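Long-range contacts in carboxypeptidase D (Drosophila melanogaster, PDB 3MN8), which removes C-terminal arginine and lysine residues from peptides and proteins as a zinc-dependent metallocarboxypeptidase, here represented by its first carboxypeptidase-like domain: residues Ala220-Tyr225 with Gly275-Ala280; Tyr227-Ala232 with Met289-Tyr294; Arg246-Leu251 with Phe300-Glu305. All coordinates share one frame; numbering follows the deposited sequence.

Contact 1 of 3, residues Ala220-Tyr225 with Gly275-Ala280; sequences AVVASY and GITNGA. With GEM ((2-guanidinoethylmercapto)succinic acid), chain G.
A223 and I276 face each other in a parallel pairing of strands 222-225 and 276-278. The backbone of A223 is used at both ends: its N gives a bond to G275 O (2.9 Å, N-H...O 162°), and its O receives T277 N at 2.9 Å. Y225 N then reaches T277 O at 3.2 Å. Where segment 275-280 passes from strand into helix 279-282, Y225 O takes the G279 N-H at 2.9 Å, nearly straight at 174°, and a weak bond from N278 ND2. N278, at the N-cap, turns its OD1 the other way, to H281 N and S240 N. Positive phi suits glycine at G275; G279, without a side chain, lies against the inhibitor, whose guanidinium N2 bonds G279 O.

Among apolar contacts, small A223 lets I276 CG2 pack close, 3.7 Å from A223 CB. On the same face Y225 holds CG between backbone N and carbonyl carbon (chi1 51°), which lays the ring along the partner strand with N278 CA over it, a CH-pi contact 4.0 Å from the centroid. T277 points to the other face, where its CG2 meets V222 CG2 (3.8 Å).

Strand 276-278 edges the eight-stranded sheet; strand 300-305 flanks 222-225 on its other side, while helix 245-257 covers Y225 and I276.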
# COMPACT_ATOMS: atom_id res chain seq x y z
N ALA A 220 -4.26 12.24 12.70
CA ALA A 220 -5.54 11.71 13.11
C ALA A 220 -5.43 10.20 13.15
O ALA A 220 -4.38 9.65 12.84
CB ALA A 220 -6.64 12.16 12.16
N VAL A 221 -6.52 9.54 13.53
CA VAL A 221 -6.55 8.09 13.64
C VAL A 221 -7.74 7.53 12.86
O VAL A 221 -8.87 7.51 13.36
CB VAL A 221 -6.69 7.65 15.11
CG1 VAL A 221 -6.30 6.18 15.23
CG2 VAL A 221 -5.81 8.51 16.01
N VAL A 222 -7.48 7.08 11.63
CA VAL A 222 -8.57 6.69 10.73
C VAL A 222 -8.06 6.00 9.46
O VAL A 222 -6.93 6.23 9.02
CB VAL A 222 -9.42 7.93 10.30
CG1 VAL A 222 -8.59 8.85 9.39
CG2 VAL A 222 -10.75 7.52 9.62
N ALA A 223 -8.91 5.15 8.89
CA ALA A 223 -8.60 4.44 7.67
C ALA A 223 -9.36 5.08 6.49
O ALA A 223 -10.60 4.99 6.42
CB ALA A 223 -8.95 2.97 7.82
N SER A 224 -8.60 5.73 5.60
CA SER A 224 -9.14 6.53 4.50
C SER A 224 -8.87 5.88 3.16
O SER A 224 -7.79 5.34 2.92
CB SER A 224 -8.52 7.93 4.52
OG SER A 224 -9.06 8.77 3.51
N TYR A 225 -9.84 5.96 2.26
CA TYR A 225 -9.77 5.29 0.96
C TYR A 225 -10.27 6.22 -0.12
O TYR A 225 -10.93 7.22 0.19
CB TYR A 225 -10.63 4.02 0.98
CG TYR A 225 -12.05 4.25 1.47
CD1 TYR A 225 -12.34 4.28 2.83
CD2 TYR A 225 -13.08 4.44 0.58
CE1 TYR A 225 -13.63 4.49 3.29
CE2 TYR A 225 -14.38 4.64 1.03
CZ TYR A 225 -14.65 4.67 2.38
OH TYR A 225 -15.94 4.88 2.83
N GLY A 275 -14.37 4.11 12.26
CA GLY A 275 -12.97 4.48 12.21
C GLY A 275 -12.40 4.56 10.80
O GLY A 275 -11.19 4.58 10.62
N ILE A 276 -13.29 4.61 9.82
CA ILE A 276 -12.86 4.78 8.43
C ILE A 276 -13.60 5.94 7.80
O ILE A 276 -14.64 6.39 8.31
CB ILE A 276 -13.15 3.52 7.61
CG1 ILE A 276 -14.66 3.33 7.47
CG2 ILE A 276 -12.53 2.30 8.27
CD1 ILE A 276 -15.03 2.20 6.57
N THR A 277 -13.07 6.43 6.68
CA THR A 277 -13.69 7.53 5.95
C THR A 277 -13.24 7.59 4.51
O THR A 277 -12.16 7.13 4.16
CB THR A 277 -13.37 8.89 6.56
OG1 THR A 277 -14.14 9.90 5.88
CG2 THR A 277 -11.88 9.21 6.42
N ASN A 278 -14.08 8.17 3.67
CA ASN A 278 -13.74 8.43 2.29
C ASN A 278 -12.89 9.69 2.28
O ASN A 278 -13.22 10.67 2.97
CB ASN A 278 -15.03 8.63 1.50
CG ASN A 278 -14.79 9.11 0.10
OD1 ASN A 278 -15.35 10.13 -0.31
ND2 ASN A 278 -13.98 8.38 -0.67
N GLY A 279 -11.78 9.67 1.54
CA GLY A 279 -10.91 10.83 1.48
C GLY A 279 -11.69 12.12 1.25
O GLY A 279 -11.72 13.03 2.11
N ALA A 280 -12.35 12.19 0.09
CA ALA A 280 -13.13 13.36 -0.29
C ALA A 280 -14.09 13.80 0.80
O ALA A 280 -14.16 14.98 1.12
CB ALA A 280 -13.89 13.07 -1.58
C8 GEM G . -4.22 14.22 4.18
S7 GEM G . -4.15 12.67 3.33
C6 GEM G . -5.48 11.81 4.12
C5 GEM G . -6.81 12.57 4.08
N3 GEM G . -7.27 12.57 2.70
C1 GEM G . -8.29 13.26 2.20
N4 GEM G . -8.59 13.17 0.92
N2 GEM G . -9.00 14.06 2.99
C9 GEM G . -3.30 15.17 3.45
O14 GEM G . -2.61 14.71 2.51
O15 GEM G . -3.26 16.37 3.79
C10 GEM G . -3.87 14.12 5.67
C11 GEM G . -2.43 13.77 6.02
O12 GEM G . -2.24 12.85 6.86
O13 GEM G . -1.48 14.43 5.51

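Contact 2 of 3, residues Tyr227-Ala232 with Met289-Tyr294. With GEM ((2-guanidinoethylmercapto)succinic acid), chain G.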
# COMPACT_ATOMS: atom_id res chain seq x y z
N TYR A 227 -12.28 7.91 -3.46
CA TYR A 227 -11.37 8.90 -4.00
C TYR A 227 -11.19 10.03 -2.99
O TYR A 227 -12.00 10.20 -2.07
CB TYR A 227 -11.94 9.49 -5.29
CG TYR A 227 -11.99 8.56 -6.48
CD1 TYR A 227 -10.82 8.10 -7.08
CD2 TYR A 227 -13.21 8.20 -7.04
CE1 TYR A 227 -10.86 7.28 -8.18
CE2 TYR A 227 -13.26 7.37 -8.14
CZ TYR A 227 -12.08 6.92 -8.71
OH TYR A 227 -12.12 6.09 -9.80
N ASP A 228 -10.12 10.81 -3.19
CA ASP A 228 -9.79 11.95 -2.33
C ASP A 228 -10.35 13.24 -2.91
O ASP A 228 -10.35 14.28 -2.25
CB ASP A 228 -8.26 12.08 -2.18
CG ASP A 228 -7.68 11.13 -1.12
OD1 ASP A 228 -8.47 10.56 -0.33
OD2 ASP A 228 -6.44 10.95 -1.08
N ASN A 229 -10.83 13.17 -4.14
CA ASN A 229 -11.39 14.35 -4.80
C ASN A 229 -12.49 14.01 -5.82
O ASN A 229 -12.78 12.83 -6.06
CB ASN A 229 -10.28 15.20 -5.44
CG ASN A 229 -9.73 14.58 -6.72
OD1 ASN A 229 -10.11 13.47 -7.13
ND2 ASN A 229 -8.82 15.30 -7.36
N SER A 230 -13.09 15.04 -6.41
CA SER A 230 -14.15 14.83 -7.40
C SER A 230 -14.19 15.95 -8.42
O SER A 230 -13.53 16.97 -8.25
CB SER A 230 -15.50 14.71 -6.70
OG SER A 230 -15.86 15.92 -6.08
N LEU A 231 -14.96 15.74 -9.48
CA LEU A 231 -15.25 16.79 -10.47
C LEU A 231 -16.03 17.96 -9.85
O LEU A 231 -15.88 19.12 -10.27
CB LEU A 231 -16.05 16.22 -11.66
CG LEU A 231 -15.34 15.58 -12.86
CD1 LEU A 231 -16.35 14.87 -13.73
CD2 LEU A 231 -14.58 16.60 -13.70
N ALA A 232 -16.87 17.67 -8.86
CA ALA A 232 -17.59 18.72 -8.16
C ALA A 232 -16.61 19.63 -7.42
O ALA A 232 -16.88 20.82 -7.21
CB ALA A 232 -18.60 18.10 -7.18
N MET A 289 -1.03 10.40 -3.79
CA MET A 289 -0.51 9.11 -4.22
C MET A 289 -1.59 8.03 -4.23
O MET A 289 -1.62 7.18 -5.11
CB MET A 289 0.66 8.70 -3.32
CG MET A 289 1.34 7.41 -3.70
SD MET A 289 2.90 7.25 -2.78
CE MET A 289 2.34 7.19 -1.07
N GLN A 290 -2.48 8.09 -3.25
CA GLN A 290 -3.54 7.08 -3.09
C GLN A 290 -4.30 6.93 -4.38
O GLN A 290 -4.30 5.88 -5.01
CB GLN A 290 -4.52 7.49 -1.98
CG GLN A 290 -5.62 6.47 -1.74
CD GLN A 290 -6.75 7.03 -0.88
OE1 GLN A 290 -6.75 6.88 0.35
NE2 GLN A 290 -7.74 7.67 -1.52
N ASP A 291 -4.98 7.99 -4.79
CA ASP A 291 -5.82 7.90 -5.97
C ASP A 291 -4.97 7.64 -7.21
O ASP A 291 -5.48 7.12 -8.21
CB ASP A 291 -6.69 9.16 -6.13
CG ASP A 291 -7.83 9.22 -5.11
OD1 ASP A 291 -7.88 8.35 -4.21
OD2 ASP A 291 -8.68 10.13 -5.21
N PHE A 292 -3.69 7.98 -7.14
CA PHE A 292 -2.82 7.77 -8.29
C PHE A 292 -2.60 6.27 -8.53
O PHE A 292 -2.67 5.79 -9.67
CB PHE A 292 -1.49 8.49 -8.16
CG PHE A 292 -0.49 8.07 -9.18
CD1 PHE A 292 -0.41 8.74 -10.39
CD2 PHE A 292 0.37 7.00 -8.94
CE1 PHE A 292 0.51 8.35 -11.36
CE2 PHE A 292 1.29 6.61 -9.90
CZ PHE A 292 1.36 7.28 -11.11
N ASN A 293 -2.37 5.53 -7.46
CA ASN A 293 -2.33 4.08 -7.54
C ASN A 293 -3.53 3.47 -8.28
O ASN A 293 -3.38 2.68 -9.22
CB ASN A 293 -2.20 3.47 -6.14
CG ASN A 293 -0.76 3.46 -5.63
OD1 ASN A 293 -0.05 2.45 -5.73
ND2 ASN A 293 -0.32 4.59 -5.07
N TYR A 294 -4.73 3.87 -7.86
CA TYR A 294 -5.94 3.24 -8.35
C TYR A 294 -6.19 3.58 -9.82
O TYR A 294 -6.52 2.70 -10.62
CB TYR A 294 -7.14 3.65 -7.49
CG TYR A 294 -8.44 2.96 -7.85
CD1 TYR A 294 -8.58 1.57 -7.74
CD2 TYR A 294 -9.55 3.70 -8.29
CE1 TYR A 294 -9.78 0.94 -8.07
CE2 TYR A 294 -10.75 3.09 -8.62
CZ TYR A 294 -10.86 1.70 -8.51
OH TYR A 294 -12.06 1.09 -8.83
C8 GEM G . -4.22 14.22 4.18
S7 GEM G . -4.15 12.67 3.33
C6 GEM G . -5.48 11.81 4.12
C5 GEM G . -6.81 12.57 4.08
N3 GEM G . -7.27 12.57 2.70
C1 GEM G . -8.29 13.26 2.20
N4 GEM G . -8.59 13.17 0.92
N2 GEM G . -9.00 14.06 2.99
C9 GEM G . -3.30 15.17 3.45
O14 GEM G . -2.61 14.71 2.51
O15 GEM G . -3.26 16.37 3.79
C10 GEM G . -3.87 14.12 5.67
C11 GEM G . -2.43 13.77 6.02
O12 GEM G . -2.24 12.85 6.86
O13 GEM G . -1.48 14.43 5.51
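The contact lies beside the pocket that holds the inhibitor's guanidinium group, probably the site of the substrate's basic side chain: a loop carrying D228 is held against helix 289-296 by D291. D228 N points into the syn side of D291 OD2, 2.6 Å away and nearly straight (173°), and aspartate suits the place because its short side chain brings a carboxylate right up to the loop backbone. The other oxygen, D291 OD1, takes the N-H of Q290 NE2 at 2.8 Å, close to the amide plane, so both carboxylate oxygens are held. The extended Q290 chain, with CG anti to the backbone N (chi1 -178°), carries the amide to the D228 carboxylate, NE2 standing 3.2 Å from D228 OD1; Q290 OE1 probably bonds T303 OG1.

Beside the carboxylate, the Y227 ring turns an edge to D291, their planes 83° apart. At its far end Y227 OH comes in at the edge of the Y294 ring, 3.5 Å from CE2, while Y294 OH bonds D244. The Y227 CE1 and Y294 CD2 atoms pack at 3.8 Å.

D228 OD1 lies 2.9 Å from guanidinium atom N4 of the bound inhibitor. An acidic residue in what is probably the specificity pocket, positioned by second-shell side chains, is consistent with the arginine and lysine preference of this M14 carboxypeptidase.

Contact 3 of 3, residues Arg246-Leu251 with Phe300-Glu305; sequences RVFKQL and FELTIE. With GEM ((2-guanidinoethylmercapto)succinic acid), chain G.
F300 and L302 both carry CG beside the backbone N and opposite the carbonyl carbon (chi1 near -70°), and L251 does the same from helix 245-257; in L302 this setting sends the two methyls to F248 and L251. The F248 and F300 rings are nearly parallel, 21° apart, yet slid so far that they barely overlap, with centroids 5.2 Å apart. Contact is therefore made mainly by the F248 rim, CZ lying 3.8 Å from F300 CB, while F300 CD1 sits above one face of F248, offset toward its rim. V247 CG1 touches the edge of the F300 ring at CD1, 4.0 Å away.

L302 CD2 approaches the edge of the F248 ring at CD1 (3.7 Å), and L302 CD1 packs on L251 CB (3.7 Å). Leucine, branched at CG, suits this straddling position between residues one turn apart. The axes of segments 246-251 and 300-305 come within 9.5 Å and cross at -43°. Y294 sets ring edge to face with both phenylalanines. E305, the predicted proton donor/acceptor, lies beyond this packing, at the inhibitor.

E301 OE1 is bonded to S213 OG, and T303 OG1 probably to Q290 OE1. No hydrogen bond crosses between the segments, so helix and strand are joined almost wholly by apolar packing, whose fitted shapes hold the helix on this face of the strand.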
# COMPACT_ATOMS: atom_id res chain seq x y z
N ARG A 246 -16.92 -1.26 -2.27
CA ARG A 246 -17.10 -2.37 -1.35
C ARG A 246 -15.74 -2.88 -0.87
O ARG A 246 -15.47 -2.92 0.33
CB ARG A 246 -17.88 -3.50 -2.01
CG ARG A 246 -19.20 -3.09 -2.59
CD ARG A 246 -19.76 -4.18 -3.49
NE ARG A 246 -20.73 -5.03 -2.81
CZ ARG A 246 -21.22 -6.16 -3.33
NH1 ARG A 246 -20.83 -6.58 -4.52
NH2 ARG A 246 -22.11 -6.87 -2.64
N VAL A 247 -14.89 -3.26 -1.81
CA VAL A 247 -13.58 -3.78 -1.45
C VAL A 247 -12.80 -2.76 -0.63
O VAL A 247 -12.16 -3.10 0.38
CB VAL A 247 -12.75 -4.16 -2.69
CG1 VAL A 247 -11.30 -4.37 -2.31
CG2 VAL A 247 -13.32 -5.42 -3.34
N PHE A 248 -12.88 -1.51 -1.05
CA PHE A 248 -12.14 -0.47 -0.35
C PHE A 248 -12.59 -0.38 1.09
O PHE A 248 -11.77 -0.35 2.00
CB PHE A 248 -12.22 0.87 -1.08
CG PHE A 248 -11.06 1.10 -2.00
CD1 PHE A 248 -9.78 1.14 -1.49
CD2 PHE A 248 -11.24 1.24 -3.35
CE1 PHE A 248 -8.70 1.33 -2.31
CE2 PHE A 248 -10.16 1.43 -4.19
CZ PHE A 248 -8.88 1.48 -3.66
N LYS A 249 -13.91 -0.37 1.29
CA LYS A 249 -14.49 -0.34 2.63
C LYS A 249 -14.07 -1.56 3.46
O LYS A 249 -13.87 -1.45 4.67
CB LYS A 249 -16.01 -0.23 2.55
CG LYS A 249 -16.52 1.19 2.77
CD LYS A 249 -17.98 1.39 2.36
CE LYS A 249 -18.33 2.87 2.47
NZ LYS A 249 -19.48 3.25 1.61
N GLN A 250 -13.92 -2.71 2.79
CA GLN A 250 -13.46 -3.93 3.46
C GLN A 250 -11.99 -3.79 3.91
O GLN A 250 -11.62 -4.17 5.01
CB GLN A 250 -13.65 -5.16 2.57
CG GLN A 250 -13.23 -6.47 3.26
CD GLN A 250 -13.76 -7.72 2.58
OE1 GLN A 250 -14.90 -7.76 2.11
NE2 GLN A 250 -12.94 -8.76 2.54
N LEU A 251 -11.17 -3.23 3.03
CA LEU A 251 -9.78 -2.97 3.37
C LEU A 251 -9.66 -2.03 4.55
O LEU A 251 -9.02 -2.36 5.55
CB LEU A 251 -9.06 -2.37 2.16
CG LEU A 251 -8.98 -3.34 0.99
CD1 LEU A 251 -8.38 -2.67 -0.24
CD2 LEU A 251 -8.21 -4.61 1.38
N PHE A 300 -4.58 -1.02 -5.29
CA PHE A 300 -5.58 -0.48 -4.38
C PHE A 300 -4.91 0.06 -3.11
O PHE A 300 -4.66 -0.70 -2.18
CB PHE A 300 -6.58 -1.57 -3.98
CG PHE A 300 -7.50 -2.03 -5.09
CD1 PHE A 300 -8.75 -2.55 -4.79
CD2 PHE A 300 -7.12 -1.93 -6.43
CE1 PHE A 300 -9.61 -2.98 -5.80
CE2 PHE A 300 -7.97 -2.37 -7.45
CZ PHE A 300 -9.21 -2.90 -7.14
N GLU A 301 -4.60 1.35 -3.08
CA GLU A 301 -3.94 1.95 -1.92
C GLU A 301 -4.91 2.60 -0.94
O GLU A 301 -5.80 3.35 -1.33
CB GLU A 301 -2.89 2.97 -2.39
CG GLU A 301 -2.18 3.71 -1.27
CD GLU A 301 -0.91 4.42 -1.74
OE1 GLU A 301 0.05 3.72 -2.16
OE2 GLU A 301 -0.87 5.67 -1.71
N LEU A 302 -4.72 2.30 0.34
CA LEU A 302 -5.41 3.04 1.41
C LEU A 302 -4.50 4.11 1.95
O LEU A 302 -3.28 4.01 1.88
CB LEU A 302 -5.77 2.11 2.57
CG LEU A 302 -6.82 1.04 2.34
CD1 LEU A 302 -7.14 0.37 3.67
CD2 LEU A 302 -8.07 1.64 1.71
N THR A 303 -5.11 5.15 2.52
CA THR A 303 -4.38 6.15 3.29
C THR A 303 -4.67 5.87 4.76
O THR A 303 -5.83 5.85 5.18
CB THR A 303 -4.83 7.60 2.97
OG1 THR A 303 -4.87 7.80 1.55
CG2 THR A 303 -3.89 8.63 3.59
N ILE A 304 -3.63 5.65 5.56
CA ILE A 304 -3.86 5.35 6.97
C ILE A 304 -3.21 6.33 7.94
O ILE A 304 -1.98 6.55 7.93
CB ILE A 304 -3.48 3.92 7.31
CG1 ILE A 304 -4.37 2.96 6.53
CG2 ILE A 304 -3.65 3.69 8.81
CD1 ILE A 304 -3.83 1.57 6.49
N GLU A 305 -4.05 6.91 8.79
CA GLU A 305 -3.63 7.87 9.80
C GLU A 305 -3.42 7.13 11.12
O GLU A 305 -4.34 6.48 11.61
CB GLU A 305 -4.69 8.97 9.95
CG GLU A 305 -5.02 9.75 8.67
CD GLU A 305 -3.96 10.80 8.33
OE1 GLU A 305 -4.12 11.50 7.31
OE2 GLU A 305 -2.97 10.91 9.08
C8 GEM G . -4.22 14.22 4.18
S7 GEM G . -4.15 12.67 3.33
C6 GEM G . -5.48 11.81 4.12
C5 GEM G . -6.81 12.57 4.08
N3 GEM G . -7.27 12.57 2.70
C1 GEM G . -8.29 13.26 2.20
N4 GEM G . -8.59 13.17 0.92
N2 GEM G . -9.00 14.06 2.99
C9 GEM G . -3.30 15.17 3.45
O14 GEM G . -2.61 14.71 2.51
O15 GEM G . -3.26 16.37 3.79
C10 GEM G . -3.87 14.12 5.67
C11 GEM G . -2.43 13.77 6.02
O12 GEM G . -2.24 12.85 6.86
O13 GEM G . -1.48 14.43 5.51

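Of the six segments, 220-225 comes first along the chain, followed by the loop 227-232 and helix 245-257; their partners then return in the same order, 275-280, 289-294 and 300-305. Each contact closes a loop of about fifty residues, and all three loops cross pairwise, none lying within another. Contact 1 adds the edge strand to the central sheet, contact 3 lays helix 245-257 on that sheet, and contact 2 ties the intervening loop to helix 289-296. They meet directly: A280 N probably bonds Y227 O, S224 O probably T303 N, and Q290 OE1 probably T303 OG1. Contacts 1 and 2 reach the bound inhibitor, and in contact 3 strand 300-305 continues beyond the packing to it.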